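Local coordinates for protein NEQ263 (Nanoarchaeum equitans Kin4-M, PDB 5BN3) that probably binds nucleotide as the B-type (NeqB) subunit of an archaeal ATP synthase catalytic core, at residues Ala192-Ser195 with Pro196-Ile200; Leu209-Tyr212 with Leu213-Lys217; Leu226-Thr229 with Asn230-Asp233. All blocks are in the same frame, centred on the assembly; numbering follows the deposited sequence.

The three contacts trace one route through the nucleotide-binding domain. Contact 1 starts helix 196-215 and contact 2 finishes it, their centres about 25 Å apart and nearest atoms about 12 Å; strand 220-226 then returns through the sheet to contact 3, which starts helix 228-241. Contacts 1 and 3 therefore come together as two helix beginnings, with centres about 10 Å apart and Ile200 CA only 3.5 Å from Tyr231 CE1, while contacts 2 and 3 stay about 13 Å apart at their nearest atoms. All three lie away from Arg326, which binds ADP in a structure of this protein, and illustrate how helix ends are secured at a sheet and at a subunit interface.

Contact 1 of 3, residues Ala192-Ser195 with Pro196-Ile200; sequences ADSS and PIEKI
Running from Ala192 through Ser195, an irregular loop turns directly into the first turn of a helix at Pro196-Ile200, and Ser195 O receives weak bonds from both Glu198 N and Lys199 N, the latter at 3.4 Å. Ser195 is the N-cap. Ser195 OG, anti to its own backbone N (chi1 173°), accepts from Ile197 N over a long, weak 3.5 Å bond and rests 3.3 Å from Ile197 CG2; the same hydroxyl is also hydrogen-bonded to Leu43 O. Glu198 reaches back as an extended chain, and a water joins the two sides, accepting from Ser195 N at 3.0 Å and donating to Glu198 OE1 at 2.6 Å. Glu198 OE2 is held by Gly76 N.

Lys199 does the rest. The chain runs straight past Ser194 OG, which is bonded to Lys191 O, and then bends at the last torsion (chi4 80°), turning the ammonium toward the loop carbonyls. There Lys199 NZ donates to Ser194 O at 2.7 Å and to Ala192 O at 3.0 Å, in both cases from above the carbonyl plane. Two loop carbonyls are thus tied to one side chain of the helix. Ala192, in the loop, packs on Ala354 of the neighbouring alpha-type chain. The whole is a serine N-cap with a water bridging the N-cap N to the side chain of Glu198, the third residue of the helix, at the strand-to-helix step of a beta-alpha-beta crossover.

Contact 2 of 3, residues Leu209-Tyr212 with Leu213-Lys217; sequences LAEY and LAFEK
Tyr212 O is gripped by two backbone donors, Glu216 N at 3.0 Å and Lys217 N at 3.1 Å. The first approaches from above the carbonyl plane, the second nearly along the C=O axis; Lys217 N makes an i to i+5 bond, wider than the helical i to i+4, near the end of the helix. Upstream, Leu213 N, Ala214 N and Phe215 N keep ordinary helical bonds to Leu209, Ala210 and Glu211.

With CG anti to the backbone N (chi1 172°), the Tyr212 ring swings out and is flanked on one side of its plane by both Glu216 and Lys217. Glu216 OE1 comes obliquely to Tyr212 CE1 at 3.5 Å, the carboxylate turned 46° from the ring, while Glu216 OE2 makes a salt bridge to Arg92. Toward CE2, Lys217 runs alongside, Lys217 CG lying 3.9 Å from Tyr212 CE2, again obliquely. Leu213 CD2 adds a contact at Tyr212 CD2, and the other methyl, Leu213 CD1, lies 3.9 Å from Leu209 CG, one turn back.

Those leucines, with Ala210 and Ala214, line the side of the helix laid on strands 156-162 and 220-226; Glu211 pairs with Arg265. This is the C-terminal end of a crossover helix packed against the central sheet of a P-loop-type nucleotide-binding domain.

Contact 3 of 3, residues Leu226-Thr229 with Asn230-Asp233; sequences LDMT and NYAD
Met228 and Tyr231 lie side by side and point the same way, one turn apart on the same flank of a new helix. The methionine gets there by folding back on itself at its second and third torsions (-42° and -63°), which brings Met228 CE to 4.0 Å from Tyr231 CB. The methyl meets CB and the near part of the ring, CG and CD2, obliquely; the ring leads outward, and its hydroxyl is bonded to Asp258 and Arg204.

Asp227 and Asn230 form a second pair, with Asn230 ND2 3.7 Å from Asp227 CB. Their polar ends part company: the amide nitrogen goes to Ile162 O, and Asn230 OD1 accepts from Arg396 of the neighbouring alpha-type chain. Asp227 is the N-cap, preceded by a cis peptide bond. Asp227 OD1 takes the hydrogen of Thr229 N at 2.8 Å, met on the anti side, somewhat out of the carboxylate plane, and fairly straight (160°), while OD2 is bonded to the Thr281 hydroxyl, so both carboxylate oxygens are engaged in this buried place. The carbonyl works too, Asp227 O receiving Tyr231 N in the carbonyl plane at 3.2 Å and, weakly, Asn230 N. With an alanine here, Thr229 N would probably lose its cap and the Thr281 hydroxyl its partner, leaving the first turn less firmly anchored.

Helix 228-241 thus starts straight off strand 220-226, fastened by Asp227 and Thr229 to the end of strand 273-281, with Tyr231 inserted between helices 196-215 and 255-263.

Contact 1 of 3, residues Ala192-Ser195 with Pro196-Ile200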
loop_
_atom_site.group_PDB
_atom_site.type_symbol
_atom_site.label_atom_id
_atom_site.label_comp_id
_atom_site.label_asym_id
_atom_site.label_seq_id
_atom_site.Cartn_x
_atom_site.Cartn_y
_atom_site.Cartn_z
ATOM N N ALA B 192 14.105 -14.949 -23.722
ATOM C CA ALA B 192 13.062 -14.336 -22.902
ATOM C C ALA B 192 11.843 -15.235 -22.695
ATOM O O ALA B 192 11.182 -15.161 -21.657
ATOM C CB ALA B 192 12.642 -13.003 -23.498
ATOM N N ASP B 193 11.545 -16.076 -23.681
ATOM C CA ASP B 193 10.374 -16.948 -23.601
ATOM C C ASP B 193 10.724 -18.384 -23.201
ATOM O O ASP B 193 9.916 -19.297 -23.371
ATOM C CB ASP B 193 9.599 -16.939 -24.925
ATOM C CG ASP B 193 10.397 -17.524 -26.075
ATOM O OD1 ASP B 193 11.642 -17.572 -25.984
ATOM O OD2 ASP B 193 9.778 -17.934 -27.080
ATOM N N SER B 194 11.921 -18.575 -22.655
ATOM C CA SER B 194 12.372 -19.902 -22.246
ATOM C C SER B 194 11.778 -20.327 -20.902
ATOM O O SER B 194 11.198 -19.512 -20.181
ATOM C CB SER B 194 13.901 -19.956 -22.187
ATOM O OG SER B 194 14.408 -19.074 -21.202
ATOM N N SER B 195 11.915 -21.610 -20.580
ATOM C CA SER B 195 11.476 -22.135 -19.290
ATOM C C SER B 195 12.212 -21.419 -18.163
ATOM O O SER B 195 13.389 -21.076 -18.310
ATOM C CB SER B 195 11.745 -23.641 -19.217
ATOM O OG SER B 195 11.469 -24.151 -17.924
ATOM N N PRO B 196 11.520 -21.178 -17.038
ATOM C CA PRO B 196 12.165 -20.478 -15.923
ATOM C C PRO B 196 13.357 -21.246 -15.357
ATOM O O PRO B 196 14.260 -20.616 -14.810
ATOM C CB PRO B 196 11.047 -20.366 -14.875
ATOM C CG PRO B 196 10.056 -21.417 -15.247
ATOM C CD PRO B 196 10.117 -21.513 -16.743
ATOM N N ILE B 197 13.363 -22.571 -15.484
ATOM C CA ILE B 197 14.493 -23.366 -15.007
ATOM C C ILE B 197 15.771 -23.082 -15.810
ATOM O O ILE B 197 16.870 -23.097 -15.256
ATOM C CB ILE B 197 14.167 -24.888 -14.983
ATOM C CG1 ILE B 197 15.227 -25.665 -14.200
ATOM C CG2 ILE B 197 14.052 -25.450 -16.389
ATOM C CD1 ILE B 197 15.153 -25.453 -12.711
ATOM N N GLU B 198 15.633 -22.803 -17.105
ATOM C CA GLU B 198 16.800 -22.467 -17.918
ATOM C C GLU B 198 17.340 -21.091 -17.537
ATOM O O GLU B 198 18.552 -20.861 -17.542
ATOM C CB GLU B 198 16.473 -22.502 -19.416
ATOM C CG GLU B 198 17.685 -22.177 -20.288
ATOM C CD GLU B 198 17.410 -22.241 -21.778
ATOM O OE1 GLU B 198 16.331 -22.729 -22.183
ATOM O OE2 GLU B 198 18.287 -21.799 -22.550
ATOM N N LYS B 199 16.432 -20.181 -17.204
ATOM C CA LYS B 199 16.818 -18.825 -16.831
ATOM C C LYS B 199 17.634 -18.790 -15.541
ATOM O O LYS B 199 18.647 -18.099 -15.466
ATOM C CB LYS B 199 15.583 -17.923 -16.707
ATOM C CG LYS B 199 14.925 -17.567 -18.041
ATOM C CD LYS B 199 13.927 -16.423 -17.872
ATOM C CE LYS B 199 13.226 -16.081 -19.182
ATOM N NZ LYS B 199 12.113 -17.014 -19.500
ATOM N N ILE B 200 17.201 -19.531 -14.525
ATOM C CA ILE B 200 17.911 -19.499 -13.246
ATOM C C ILE B 200 19.186 -20.341 -13.256
ATOM O O ILE B 200 20.061 -20.156 -12.411
ATOM C CB ILE B 200 17.016 -19.895 -12.044
ATOM C CG1 ILE B 200 16.613 -21.368 -12.122
ATOM C CG2 ILE B 200 15.794 -18.984 -11.954
ATOM C CD1 ILE B 200 16.254 -21.958 -10.770
HETATM O O HOH W 1 13.835 -23.422 -22.080
#

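Contact 2 of 3, residues Leu209-Tyr212 with Leu213-Lys217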
loop_
_atom_site.group_PDB
_atom_site.type_symbol
_atom_site.label_atom_id
_atom_site.label_comp_id
_atom_site.label_asym_id
_atom_site.label_seq_id
_atom_site.Cartn_x
_atom_site.Cartn_y
_atom_site.Cartn_z
ATOM N N LEU B 209 31.637 -22.457 -14.556
ATOM C CA LEU B 209 32.768 -22.365 -15.475
ATOM C C LEU B 209 33.781 -21.342 -14.975
ATOM O O LEU B 209 34.987 -21.570 -15.041
ATOM C CB LEU B 209 32.297 -21.982 -16.881
ATOM C CG LEU B 209 33.431 -21.731 -17.882
ATOM C CD1 LEU B 209 34.212 -23.010 -18.128
ATOM C CD2 LEU B 209 32.917 -21.159 -19.194
ATOM N N ALA B 210 33.284 -20.219 -14.468
ATOM C CA ALA B 210 34.152 -19.150 -13.986
ATOM C C ALA B 210 35.026 -19.603 -12.819
ATOM O O ALA B 210 36.212 -19.278 -12.762
ATOM C CB ALA B 210 33.326 -17.945 -13.589
ATOM N N GLU B 211 34.431 -20.343 -11.888
ATOM C CA GLU B 211 35.162 -20.855 -10.730
ATOM C C GLU B 211 36.209 -21.882 -11.146
ATOM O O GLU B 211 37.278 -21.965 -10.542
ATOM C CB GLU B 211 34.199 -21.480 -9.718
ATOM C CG GLU B 211 33.359 -20.479 -8.943
ATOM C CD GLU B 211 32.318 -21.156 -8.076
ATOM O OE1 GLU B 211 31.975 -22.326 -8.357
ATOM O OE2 GLU B 211 31.843 -20.522 -7.109
ATOM N N TYR B 212 35.891 -22.672 -12.166
ATOM C CA TYR B 212 36.836 -23.645 -12.700
ATOM C C TYR B 212 38.027 -22.933 -13.327
ATOM O O TYR B 212 39.177 -23.249 -13.033
ATOM C CB TYR B 212 36.154 -24.548 -13.734
ATOM C CG TYR B 212 37.111 -25.457 -14.471
ATOM C CD1 TYR B 212 37.594 -26.615 -13.878
ATOM C CD2 TYR B 212 37.531 -25.157 -15.760
ATOM C CE1 TYR B 212 38.471 -27.447 -14.546
ATOM C CE2 TYR B 212 38.410 -25.983 -16.436
ATOM C CZ TYR B 212 38.873 -27.126 -15.824
ATOM O OH TYR B 212 39.746 -27.952 -16.492
ATOM N N LEU B 213 37.744 -21.966 -14.194
ATOM C CA LEU B 213 38.794 -21.225 -14.887
ATOM C C LEU B 213 39.673 -20.417 -13.930
ATOM O O LEU B 213 40.897 -20.396 -14.065
ATOM C CB LEU B 213 38.181 -20.304 -15.948
ATOM C CG LEU B 213 37.513 -20.978 -17.149
ATOM C CD1 LEU B 213 36.948 -19.949 -18.118
ATOM C CD2 LEU B 213 38.506 -21.874 -17.857
ATOM N N ALA B 214 39.047 -19.764 -12.955
ATOM C CA ALA B 214 39.769 -18.871 -12.053
ATOM C C ALA B 214 40.535 -19.602 -10.956
ATOM O O ALA B 214 41.671 -19.245 -10.638
ATOM C CB ALA B 214 38.814 -17.861 -11.437
ATOM N N PHE B 215 39.909 -20.618 -10.371
ATOM C CA PHE B 215 40.448 -21.239 -9.164
ATOM C C PHE B 215 41.069 -22.618 -9.387
ATOM O O PHE B 215 41.710 -23.160 -8.488
ATOM C CB PHE B 215 39.372 -21.284 -8.073
ATOM C CG PHE B 215 38.789 -19.934 -7.754
ATOM C CD1 PHE B 215 39.603 -18.812 -7.706
ATOM C CD2 PHE B 215 37.429 -19.782 -7.529
ATOM C CE1 PHE B 215 39.076 -17.562 -7.424
ATOM C CE2 PHE B 215 36.894 -18.534 -7.247
ATOM C CZ PHE B 215 37.719 -17.424 -7.194
ATOM N N GLU B 216 40.880 -23.183 -10.575
ATOM C CA GLU B 216 41.547 -24.434 -10.933
ATOM C C GLU B 216 42.601 -24.214 -12.013
ATOM O O GLU B 216 43.660 -24.840 -11.992
ATOM C CB GLU B 216 40.538 -25.498 -11.382
ATOM C CG GLU B 216 39.770 -26.164 -10.249
ATOM C CD GLU B 216 39.506 -27.636 -10.519
ATOM O OE1 GLU B 216 40.024 -28.155 -11.531
ATOM O OE2 GLU B 216 38.789 -28.274 -9.718
ATOM N N LYS B 217 42.312 -23.320 -12.952
ATOM C CA LYS B 217 43.259 -23.013 -14.019
ATOM C C LYS B 217 44.002 -21.707 -13.742
ATOM O O LYS B 217 44.742 -21.213 -14.596
ATOM C CB LYS B 217 42.547 -22.962 -15.375
ATOM C CG LYS B 217 41.765 -24.226 -15.708
ATOM C CD LYS B 217 42.635 -25.476 -15.628
ATOM C CE LYS B 217 43.704 -25.495 -16.711
ATOM N NZ LYS B 217 44.611 -26.678 -16.586
#

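Contact 3 of 3, residues Leu226-Thr229 with Asn230-Asp233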
loop_
_atom_site.group_PDB
_atom_site.type_symbol
_atom_site.label_atom_id
_atom_site.label_comp_id
_atom_site.label_asym_id
_atom_site.label_seq_id
_atom_site.Cartn_x
_atom_site.Cartn_y
_atom_site.Cartn_z
ATOM N N LEU B 226 23.211 -10.160 -17.134
ATOM C CA LEU B 226 22.114 -9.250 -17.430
ATOM C C LEU B 226 20.969 -10.134 -17.903
ATOM O O LEU B 226 21.200 -11.029 -18.718
ATOM C CB LEU B 226 22.548 -8.319 -18.566
ATOM C CG LEU B 226 21.547 -7.417 -19.288
ATOM C CD1 LEU B 226 21.110 -6.276 -18.395
ATOM C CD2 LEU B 226 22.155 -6.879 -20.576
ATOM N N ASP B 227 19.741 -9.914 -17.426
ATOM C CA ASP B 227 19.364 -8.850 -16.501
ATOM C C ASP B 227 18.905 -9.526 -15.215
ATOM O O ASP B 227 18.110 -10.467 -15.263
ATOM C CB ASP B 227 18.199 -8.062 -17.126
ATOM C CG ASP B 227 17.785 -6.839 -16.316
ATOM O OD1 ASP B 227 17.762 -6.891 -15.068
ATOM O OD2 ASP B 227 17.449 -5.811 -16.943
ATOM N N MET B 228 19.392 -9.060 -14.066
ATOM C CA MET B 228 19.052 -9.703 -12.796
ATOM C C MET B 228 17.569 -9.571 -12.452
ATOM O O MET B 228 17.035 -10.362 -11.674
ATOM C CB MET B 228 19.917 -9.172 -11.645
ATOM C CG MET B 228 21.416 -9.417 -11.800
ATOM S SD MET B 228 21.859 -11.056 -12.430
ATOM C CE MET B 228 21.231 -12.121 -11.130
ATOM N N THR B 229 16.901 -8.582 -13.035
ATOM C CA THR B 229 15.467 -8.423 -12.818
ATOM C C THR B 229 14.699 -9.554 -13.504
ATOM O O THR B 229 13.679 -10.020 -12.992
ATOM C CB THR B 229 14.969 -7.048 -13.298
ATOM O OG1 THR B 229 15.689 -6.018 -12.608
ATOM C CG2 THR B 229 13.493 -6.887 -13.005
ATOM N N ASN B 230 15.195 -9.999 -14.656
ATOM C CA ASN B 230 14.616 -11.156 -15.332
ATOM C C ASN B 230 14.894 -12.441 -14.563
ATOM O O ASN B 230 14.075 -13.358 -14.564
ATOM C CB ASN B 230 15.157 -11.291 -16.757
ATOM C CG ASN B 230 14.711 -10.167 -17.662
ATOM O OD1 ASN B 230 13.702 -9.509 -17.407
ATOM N ND2 ASN B 230 15.461 -9.941 -18.735
ATOM N N TYR B 231 16.058 -12.510 -13.924
ATOM C CA TYR B 231 16.403 -13.661 -13.098
ATOM C C TYR B 231 15.452 -13.796 -11.916
ATOM O O TYR B 231 14.953 -14.884 -11.625
ATOM C CB TYR B 231 17.850 -13.571 -12.597
ATOM C CG TYR B 231 18.180 -14.656 -11.599
ATOM C CD1 TYR B 231 18.588 -15.911 -12.022
ATOM C CD2 TYR B 231 18.059 -14.433 -10.235
ATOM C CE1 TYR B 231 18.876 -16.910 -11.115
ATOM C CE2 TYR B 231 18.341 -15.425 -9.324
ATOM C CZ TYR B 231 18.745 -16.660 -9.768
ATOM O OH TYR B 231 19.032 -17.647 -8.855
ATOM N N ALA B 232 15.219 -12.688 -11.222
ATOM C CA ALA B 232 14.293 -12.681 -10.099
ATOM C C ALA B 232 12.887 -13.086 -10.535
ATOM O O ALA B 232 12.173 -13.763 -9.796
ATOM C CB ALA B 232 14.274 -11.315 -9.442
ATOM N N ASP B 233 12.497 -12.663 -11.736
ATOM C CA ASP B 233 11.180 -12.982 -12.278
ATOM C C ASP B 233 11.028 -14.487 -12.485
ATOM O O ASP B 233 9.981 -15.065 -12.188
ATOM C CB ASP B 233 10.962 -12.242 -13.601
ATOM C CG ASP B 233 9.599 -12.515 -14.205
ATOM O OD1 ASP B 233 9.438 -13.560 -14.874
ATOM O OD2 ASP B 233 8.682 -11.684 -14.022
#